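3-oxoacyl-[acyl-carrier-protein] synthase 2 (Rickettsia rickettsii, PDB 4JGA) probably catalyses the condensation of malonyl-acyl carrier protein with a growing acyl chain, the elongation step of bacterial fatty acid synthesis. Local coordinates at residues 301-306 with 341-346; 48-53 with 61-66. All blocks are in the same frame, centred on the assembly; numbering follows the deposited sequence.

In the fold
The two contacts lie in different halves of the thiolase-like chain, contact 1 in the C-terminal ketoacyl synthase region and contact 2 in the N-terminal one, their centres 34 Å apart. They share no helix or strand. Each has a buried and a more open side: Met306, Val341 and Phe345 against exposed Lys343 in contact 1, Ile50, Ile62 and Ala63 against exposed Thr49 in contact 2. Contact 1 joins helices 300-312 and 331-345 chiefly through apolar side chains, without a hydrogen bond between them. Contact 2, on strands 47-49 and 62-64 apart from the large central sheets, rests mainly on backbone hydrogen bonds, with a bridging water, a lysine, and Ile50 packed on Ala63 and Leu65.

Contact 1. Residues 301-306 with 341-346; sequences GAYRAM and VQKLFL
Helix segments 301-306 and 341-345 run in roughly the same direction, their N-to-C axes 37° apart and 10.1 Å from each other at closest approach, and Tyr303 and Val341 are the nearest pair of alpha carbons. That spacing leaves the joining to side chains. Leu344 reaches between Tyr303 and Met306 and gives one methyl to each. Its CD1 meets Tyr303 CE2 at 3.7 Å, obliquely to the ring, while CD2 presses on Met306 CB at 3.4 Å, a tight fit for two carbons. Tyr303 swings its ring across to this neighbour with CG anti to the backbone N (chi1 175°), and the same CE2 also brushes Lys343 CG at 4.0 Å before the lysine chain leads away. On the buried side Met306 crosses Val341 at about a right angle, with SD 3.8 Å from Val341 CG2. A bend at chi3 (-72°) turns its CE toward the backbone N of Val341. Met306 SD also lies at the edge of the Phe345 ring, 4.4 Å from Phe345 CE2. Met306 and Phe345 both pack on Leu416 of strand 414-421, and Met306 on Ser428 of strand 425-432, consistent with the helices that flank the C-terminal sheet in the thiolase fold.

Contact 2. Residues 48-53 with 61-66; sequences KTITEF and KIAGLI
Lys48 and Ala63 bond to each other twice through their backbones. Lys48 N donates to Ala63 O at 2.8 Å, almost straight at the hydrogen (176°); Ala63 N returns a bond to Lys48 O at 2.9 Å. Lys48 O is also approached by Ile62 CA at 3.2 Å, in a bent CA-H...O contact. At the neighbouring non-hydrogen-bonded pair, Thr49 and Ile62, the alpha carbons come within 4.5 Å and the side chains diverge.

These residues make a two-stranded antiparallel beta hairpin with a long connecting loop, separate from the central sheets of the thiolase-like fold. Gly64 bonds through its backbone to Met254, which ties the pair to the rest of the N-terminal half.

Just past the strand end, Ile50 N donates to Lys61 O at 3.0 Å, again nearly linear. That carbonyl takes a second hydrogen from a water 2.9 Å from Lys61 O, and the same water donates to Ile50 O, bridging the two carbonyls.

Lys48 stretches its chain along the other segment and turns at chi4 (-73°). Its ammonium has Gly46 O as main acceptor and Leu65 O as the second, with Lys48 NZ 3.2 Å from Leu65 O. Lys61 turns its own NZ the other way, to Leu58 O and Thr55 O, while its backbone N uses Asn235 OD1. Among these polar links Ile50 packs CG1 4.0 Å from Ala63 CB, and Leu65 CD1 lies beside Ile50 CA and Thr49 O.

Contact 1. Residues 301-306 with 341-346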
ATOM      1  N   GLY A 301       7.705   4.789 -19.499  1.00  9.75           N
ATOM      2  CA  GLY A 301       7.028   5.094 -18.242  1.00  9.36           C
ATOM      3  C   GLY A 301       7.707   6.236 -17.485  1.00  9.35           C
ATOM      4  O   GLY A 301       7.042   7.145 -16.994  1.00  9.19           O
ATOM      5  N   ALA A 302       9.034   6.203 -17.456  1.00  9.60           N
ATOM      6  CA  ALA A 302       9.825   7.228 -16.778  1.00  9.71           C
ATOM      7  C   ALA A 302       9.657   8.571 -17.471  1.00 10.11           C
ATOM      8  O   ALA A 302       9.394   9.563 -16.798  1.00  9.90           O
ATOM      9  CB  ALA A 302      11.298   6.817 -16.712  1.00  9.94           C
ATOM     10  N   TYR A 303       9.775   8.577 -18.805  1.00 10.63           N
ATOM     11  CA  TYR A 303       9.592   9.775 -19.604  1.00 11.20           C
ATOM     12  C   TYR A 303       8.224  10.384 -19.375  1.00 10.90           C
ATOM     13  O   TYR A 303       8.102  11.581 -19.171  1.00 10.85           O
ATOM     14  CB  TYR A 303       9.779   9.458 -21.102  1.00 12.13           C
ATOM     15  CG  TYR A 303       9.502  10.612 -22.053  1.00 13.14           C
ATOM     16  CD1 TYR A 303       8.238  10.819 -22.536  1.00 13.53           C
ATOM     17  CD2 TYR A 303      10.496  11.509 -22.417  1.00 13.94           C
ATOM     18  CE1 TYR A 303       7.962  11.873 -23.383  1.00 14.42           C
ATOM     19  CE2 TYR A 303      10.252  12.566 -23.276  1.00 14.81           C
ATOM     20  CZ  TYR A 303       8.967  12.748 -23.741  1.00 15.29           C
ATOM     21  OH  TYR A 303       8.637  13.767 -24.607  1.00 16.51           O
ATOM     22  N   ARG A 304       7.181   9.555 -19.429  1.00 10.60           N
ATOM     23  CA  ARG A 304       5.833  10.028 -19.230  1.00 10.44           C
ATOM     24  C   ARG A 304       5.604  10.570 -17.820  1.00  9.94           C
ATOM     25  O   ARG A 304       4.922  11.552 -17.658  1.00 10.05           O
ATOM     26  CB  ARG A 304       4.823   8.923 -19.540  1.00 10.47           C
ATOM     27  CG  ARG A 304       4.687   8.619 -21.039  1.00 11.05           C
ATOM     28  CD  ARG A 304       3.897   7.338 -21.275  1.00 11.08           C
ATOM     29  NE  ARG A 304       2.621   7.431 -20.600  1.00 10.91           N
ATOM     30  CZ  ARG A 304       2.143   6.558 -19.723  1.00 10.63           C
ATOM     31  NH1 ARG A 304       2.743   5.390 -19.481  1.00 10.63           N
ATOM     32  NH2 ARG A 304       0.993   6.835 -19.123  1.00 10.33           N
ATOM     33  N   ALA A 305       6.126   9.905 -16.799  1.00  9.57           N
ATOM     34  CA  ALA A 305       5.943  10.395 -15.437  1.00  9.13           C
ATOM     35  C   ALA A 305       6.500  11.812 -15.274  1.00  9.37           C
ATOM     36  O   ALA A 305       5.851  12.674 -14.690  1.00  9.22           O
ATOM     37  CB  ALA A 305       6.586   9.467 -14.442  1.00  8.70           C
ATOM     38  N   MET A 306       7.709  12.032 -15.790  1.00  9.73           N
ATOM     39  CA  MET A 306       8.317  13.357 -15.756  1.00 10.27           C
ATOM     40  C   MET A 306       7.469  14.359 -16.533  1.00 10.65           C
ATOM     41  O   MET A 306       7.139  15.438 -16.040  1.00 10.47           O
ATOM     42  CB  MET A 306       9.745  13.330 -16.321  1.00 10.67           C
ATOM     43  CG  MET A 306      10.713  12.558 -15.426  1.00 10.40           C
ATOM     44  SD  MET A 306      12.411  12.647 -16.024  1.00 11.15           S
ATOM     45  CE  MET A 306      12.319  11.586 -17.475  1.00 11.40           C
ATOM     46  N   VAL A 341      15.649  11.662 -19.475  1.00 13.86           N
ATOM     47  CA  VAL A 341      15.923  13.024 -19.024  1.00 14.22           C
ATOM     48  C   VAL A 341      16.457  13.929 -20.140  1.00 15.27           C
ATOM     49  O   VAL A 341      15.947  15.027 -20.374  1.00 15.06           O
ATOM     50  CB  VAL A 341      16.872  13.006 -17.806  1.00 14.11           C
ATOM     51  CG1 VAL A 341      17.409  14.401 -17.520  1.00 14.62           C
ATOM     52  CG2 VAL A 341      16.135  12.436 -16.597  1.00 13.28           C
ATOM     53  N   GLN A 342      17.444  13.439 -20.883  1.00 16.47           N
ATOM     54  CA  GLN A 342      18.032  14.246 -21.955  1.00 17.88           C
ATOM     55  C   GLN A 342      17.033  14.514 -23.107  1.00 18.75           C
ATOM     56  O   GLN A 342      16.976  15.621 -23.629  1.00 18.90           O
ATOM     57  CB  GLN A 342      19.391  13.667 -22.397  1.00 18.55           C
ATOM     58  CG  GLN A 342      20.396  13.859 -21.272  1.00 18.72           C
ATOM     59  CD  GLN A 342      21.808  13.407 -21.544  1.00 19.74           C
ATOM     60  OE1 GLN A 342      22.742  13.921 -20.930  1.00 20.36           O
ATOM     61  NE2 GLN A 342      21.979  12.431 -22.424  1.00 20.08           N
ATOM     62  N   LYS A 343      16.226  13.514 -23.443  1.00 19.34           N
ATOM     63  CA  LYS A 343      15.176  13.660 -24.438  1.00 20.82           C
ATOM     64  C   LYS A 343      14.261  14.794 -24.040  1.00 20.02           C
ATOM     65  O   LYS A 343      13.946  15.656 -24.834  1.00 20.16           O
ATOM     66  CB  LYS A 343      14.347  12.366 -24.526  1.00 22.55           C
ATOM     67  CG  LYS A 343      13.406  12.250 -25.736  1.00 25.18           C
ATOM     68  CD  LYS A 343      13.945  11.147 -26.649  1.00 27.60           C
ATOM     69  CE  LYS A 343      13.190  11.042 -27.980  1.00 29.33           C
ATOM     70  NZ  LYS A 343      13.707  11.984 -28.990  1.00 31.07           N
ATOM     71  N   LEU A 344      13.847  14.793 -22.778  1.00 18.80           N
ATOM     72  CA  LEU A 344      12.897  15.783 -22.292  1.00 18.29           C
ATOM     73  C   LEU A 344      13.513  17.174 -22.066  1.00 18.55           C
ATOM     74  O   LEU A 344      12.836  18.200 -22.312  1.00 18.66           O
ATOM     75  CB  LEU A 344      12.312  15.263 -20.980  1.00 17.55           C
ATOM     76  CG  LEU A 344      10.998  15.763 -20.450  1.00 17.09           C
ATOM     77  CD1 LEU A 344       9.898  15.808 -21.501  1.00 17.21           C
ATOM     78  CD2 LEU A 344      10.620  14.823 -19.296  1.00 16.45           C
ATOM     79  N   PHE A 345      14.779  17.221 -21.630  1.00 18.11           N
ATOM     80  CA  PHE A 345      15.358  18.472 -21.138  1.00 18.44           C
ATOM     81  C   PHE A 345      16.491  19.072 -21.939  1.00 20.01           C
ATOM     82  O   PHE A 345      16.727  20.280 -21.850  1.00 20.38           O
ATOM     83  CB  PHE A 345      15.848  18.285 -19.699  1.00 17.60           C
ATOM     84  CG  PHE A 345      14.735  18.145 -18.703  1.00 16.35           C
ATOM     85  CD1 PHE A 345      14.080  19.272 -18.231  1.00 16.23           C
ATOM     86  CD2 PHE A 345      14.347  16.896 -18.244  1.00 15.39           C
ATOM     87  CE1 PHE A 345      13.040  19.151 -17.333  1.00 15.68           C
ATOM     88  CE2 PHE A 345      13.308  16.762 -17.341  1.00 14.74           C
ATOM     89  CZ  PHE A 345      12.660  17.888 -16.868  1.00 14.78           C
ATOM     90  N   LEU A 346      17.196  18.272 -22.728  1.00 21.04           N
ATOM     91  CA  LEU A 346      18.449  18.760 -23.299  1.00 22.92           C
ATOM     92  C   LEU A 346      18.290  20.014 -24.214  1.00 23.91           C
ATOM     93  O   LEU A 346      19.025  20.996 -24.054  1.00 23.99           O
ATOM     94  CB  LEU A 346      19.182  17.609 -24.000  1.00 23.91           C
ATOM     95  CG  LEU A 346      20.532  17.936 -24.651  1.00 25.87           C
ATOM     96  CD1 LEU A 346      21.513  18.462 -23.607  1.00 25.97           C
ATOM     97  CD2 LEU A 346      21.087  16.706 -25.372  1.00 26.55           C
TER

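Contact 2. Residues 48-53 with 61-66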
ATOM      1  N   LYS A  48      28.413   1.179   4.338  1.00 20.78           N
ATOM      2  CA  LYS A  48      29.399   0.436   5.158  1.00 22.31           C
ATOM      3  C   LYS A  48      29.197  -1.080   5.100  1.00 21.61           C
ATOM      4  O   LYS A  48      28.256  -1.583   4.456  1.00 20.03           O
ATOM      5  CB  LYS A  48      29.508   0.922   6.632  1.00 24.59           C
ATOM      6  CG  LYS A  48      28.240   1.430   7.271  1.00 25.53           C
ATOM      7  CD  LYS A  48      28.482   2.268   8.506  1.00 27.54           C
ATOM      8  CE  LYS A  48      27.224   3.072   8.830  1.00 27.91           C
ATOM      9  NZ  LYS A  48      26.955   4.218   7.895  1.00 27.03           N
ATOM     10  N   THR A  49      30.159  -1.776   5.701  1.00 21.74           N
ATOM     11  CA  THR A  49      30.128  -3.201   5.829  1.00 21.81           C
ATOM     12  C   THR A  49      28.970  -3.608   6.757  1.00 21.39           C
ATOM     13  O   THR A  49      28.762  -3.025   7.810  1.00 21.53           O
ATOM     14  CB  THR A  49      31.478  -3.707   6.366  1.00 23.31           C
ATOM     15  OG1 THR A  49      32.478  -3.549   5.336  1.00 23.55           O
ATOM     16  CG2 THR A  49      31.407  -5.157   6.763  1.00 23.85           C
ATOM     17  N   ILE A  50      28.217  -4.606   6.336  1.00 20.77           N
ATOM     18  CA  ILE A  50      27.181  -5.189   7.147  1.00 20.75           C
ATOM     19  C   ILE A  50      27.845  -5.978   8.256  1.00 22.25           C
ATOM     20  O   ILE A  50      28.700  -6.803   8.000  1.00 22.57           O
ATOM     21  CB  ILE A  50      26.298  -6.151   6.323  1.00 20.08           C
ATOM     22  CG1 ILE A  50      25.518  -5.353   5.282  1.00 18.64           C
ATOM     23  CG2 ILE A  50      25.344  -6.942   7.225  1.00 20.42           C
ATOM     24  CD1 ILE A  50      24.950  -6.196   4.167  1.00 18.21           C
ATOM     25  N   THR A  51      27.439  -5.706   9.490  1.00 22.95           N
ATOM     26  CA  THR A  51      27.962  -6.450  10.644  1.00 24.76           C
ATOM     27  C   THR A  51      26.885  -7.157  11.504  1.00 25.24           C
ATOM     28  O   THR A  51      27.221  -8.061  12.237  1.00 26.75           O
ATOM     29  CB  THR A  51      28.779  -5.516  11.544  1.00 25.58           C
ATOM     30  OG1 THR A  51      27.970  -4.394  11.868  1.00 24.81           O
ATOM     31  CG2 THR A  51      30.043  -5.014  10.839  1.00 25.59           C
ATOM     32  N   GLU A  52      25.614  -6.762  11.418  1.00 24.22           N
ATOM     33  CA  GLU A  52      24.584  -7.313  12.321  1.00 24.80           C
ATOM     34  C   GLU A  52      24.260  -8.788  12.054  1.00 25.09           C
ATOM     35  O   GLU A  52      23.624  -9.429  12.879  1.00 26.22           O
ATOM     36  CB  GLU A  52      23.263  -6.507  12.219  1.00 23.64           C
ATOM     37  N   PHE A  53      24.661  -9.321  10.901  1.00 24.17           N
ATOM     38  CA  PHE A  53      24.434 -10.727  10.629  1.00 24.47           C
ATOM     39  C   PHE A  53      25.525 -11.248   9.720  1.00 24.54           C
ATOM     40  O   PHE A  53      26.286 -10.479   9.138  1.00 23.89           O
ATOM     41  CB  PHE A  53      23.022 -10.984  10.050  1.00 23.33           C
ATOM     42  CG  PHE A  53      22.723 -10.216   8.785  1.00 21.62           C
ATOM     43  CD1 PHE A  53      23.095 -10.706   7.546  1.00 21.14           C
ATOM     44  CD2 PHE A  53      22.072  -8.997   8.836  1.00 20.64           C
ATOM     45  CE1 PHE A  53      22.812  -9.995   6.383  1.00 19.86           C
ATOM     46  CE2 PHE A  53      21.779  -8.286   7.669  1.00 19.26           C
ATOM     47  CZ  PHE A  53      22.159  -8.788   6.444  1.00 18.84           C
ATOM     48  N   LYS A  61      28.033  -7.503   0.528  1.00 17.70           N
ATOM     49  CA  LYS A  61      28.370  -7.492   1.943  1.00 18.40           C
ATOM     50  C   LYS A  61      28.257  -6.096   2.538  1.00 18.00           C
ATOM     51  O   LYS A  61      28.714  -5.860   3.647  1.00 18.47           O
ATOM     52  CB  LYS A  61      29.800  -8.022   2.134  1.00 19.64           C
ATOM     53  CG  LYS A  61      29.968  -9.471   1.690  1.00 20.32           C
ATOM     54  CD  LYS A  61      31.427  -9.890   1.650  1.00 21.52           C
ATOM     55  CE  LYS A  61      31.581 -11.193   0.892  1.00 22.04           C
ATOM     56  NZ  LYS A  61      30.925 -12.335   1.586  1.00 22.51           N
ATOM     57  N   ILE A  62      27.638  -5.178   1.798  1.00 17.01           N
ATOM     58  CA  ILE A  62      27.628  -3.759   2.186  1.00 16.72           C
ATOM     59  C   ILE A  62      26.221  -3.188   2.083  1.00 15.67           C
ATOM     60  O   ILE A  62      25.373  -3.750   1.415  1.00 14.97           O
ATOM     61  CB  ILE A  62      28.545  -2.915   1.283  1.00 16.71           C
ATOM     62  CG1 ILE A  62      28.137  -3.059  -0.195  1.00 16.20           C
ATOM     63  CG2 ILE A  62      30.006  -3.317   1.491  1.00 17.86           C
ATOM     64  CD1 ILE A  62      28.774  -2.047  -1.146  1.00 16.20           C
ATOM     65  N   ALA A  63      26.008  -2.059   2.737  1.00 15.53           N
ATOM     66  CA  ALA A  63      24.716  -1.414   2.718  1.00 15.04           C
ATOM     67  C   ALA A  63      24.824  -0.017   3.306  1.00 15.19           C
ATOM     68  O   ALA A  63      25.764   0.274   4.037  1.00 15.78           O
ATOM     69  CB  ALA A  63      23.678  -2.243   3.497  1.00 14.97           C
ATOM     70  N   GLY A  64      23.833   0.807   2.965  1.00 14.68           N
ATOM     71  CA  GLY A  64      23.577   2.081   3.631  1.00 14.91           C
ATOM     72  C   GLY A  64      22.842   1.819   4.934  1.00 15.12           C
ATOM     73  O   GLY A  64      21.666   1.464   4.937  1.00 14.86           O
ATOM     74  N   LEU A  65      23.545   1.993   6.038  1.00 16.19           N
ATOM     75  CA  LEU A  65      23.034   1.589   7.334  1.00 17.00           C
ATOM     76  C   LEU A  65      22.975   2.741   8.319  1.00 17.45           C
ATOM     77  O   LEU A  65      23.869   3.610   8.376  1.00 17.84           O
ATOM     78  CB  LEU A  65      23.904   0.468   7.906  1.00 18.17           C
ATOM     79  CG  LEU A  65      23.911  -0.846   7.112  1.00 18.16           C
ATOM     80  CD1 LEU A  65      25.071  -1.726   7.579  1.00 19.28           C
ATOM     81  CD2 LEU A  65      22.574  -1.591   7.241  1.00 17.93           C
ATOM     82  N   ILE A  66      21.908   2.719   9.106  1.00 17.82           N
ATOM     83  CA  ILE A  66      21.669   3.687  10.160  1.00 18.54           C
ATOM     84  C   ILE A  66      22.725   3.417  11.239  1.00 20.25           C
ATOM     85  O   ILE A  66      22.928   2.272  11.638  1.00 20.53           O
ATOM     86  CB  ILE A  66      20.253   3.506  10.782  1.00 18.37           C
ATOM     87  CG1 ILE A  66      19.122   3.690   9.749  1.00 17.30           C
ATOM     88  CG2 ILE A  66      20.039   4.455  11.935  1.00 18.97           C
ATOM     89  CD1 ILE A  66      19.242   4.941   8.923  1.00 16.58           C
TER
HETATM   90  O   HOH W   1      29.520  -7.911   5.552  1.00 21.63           O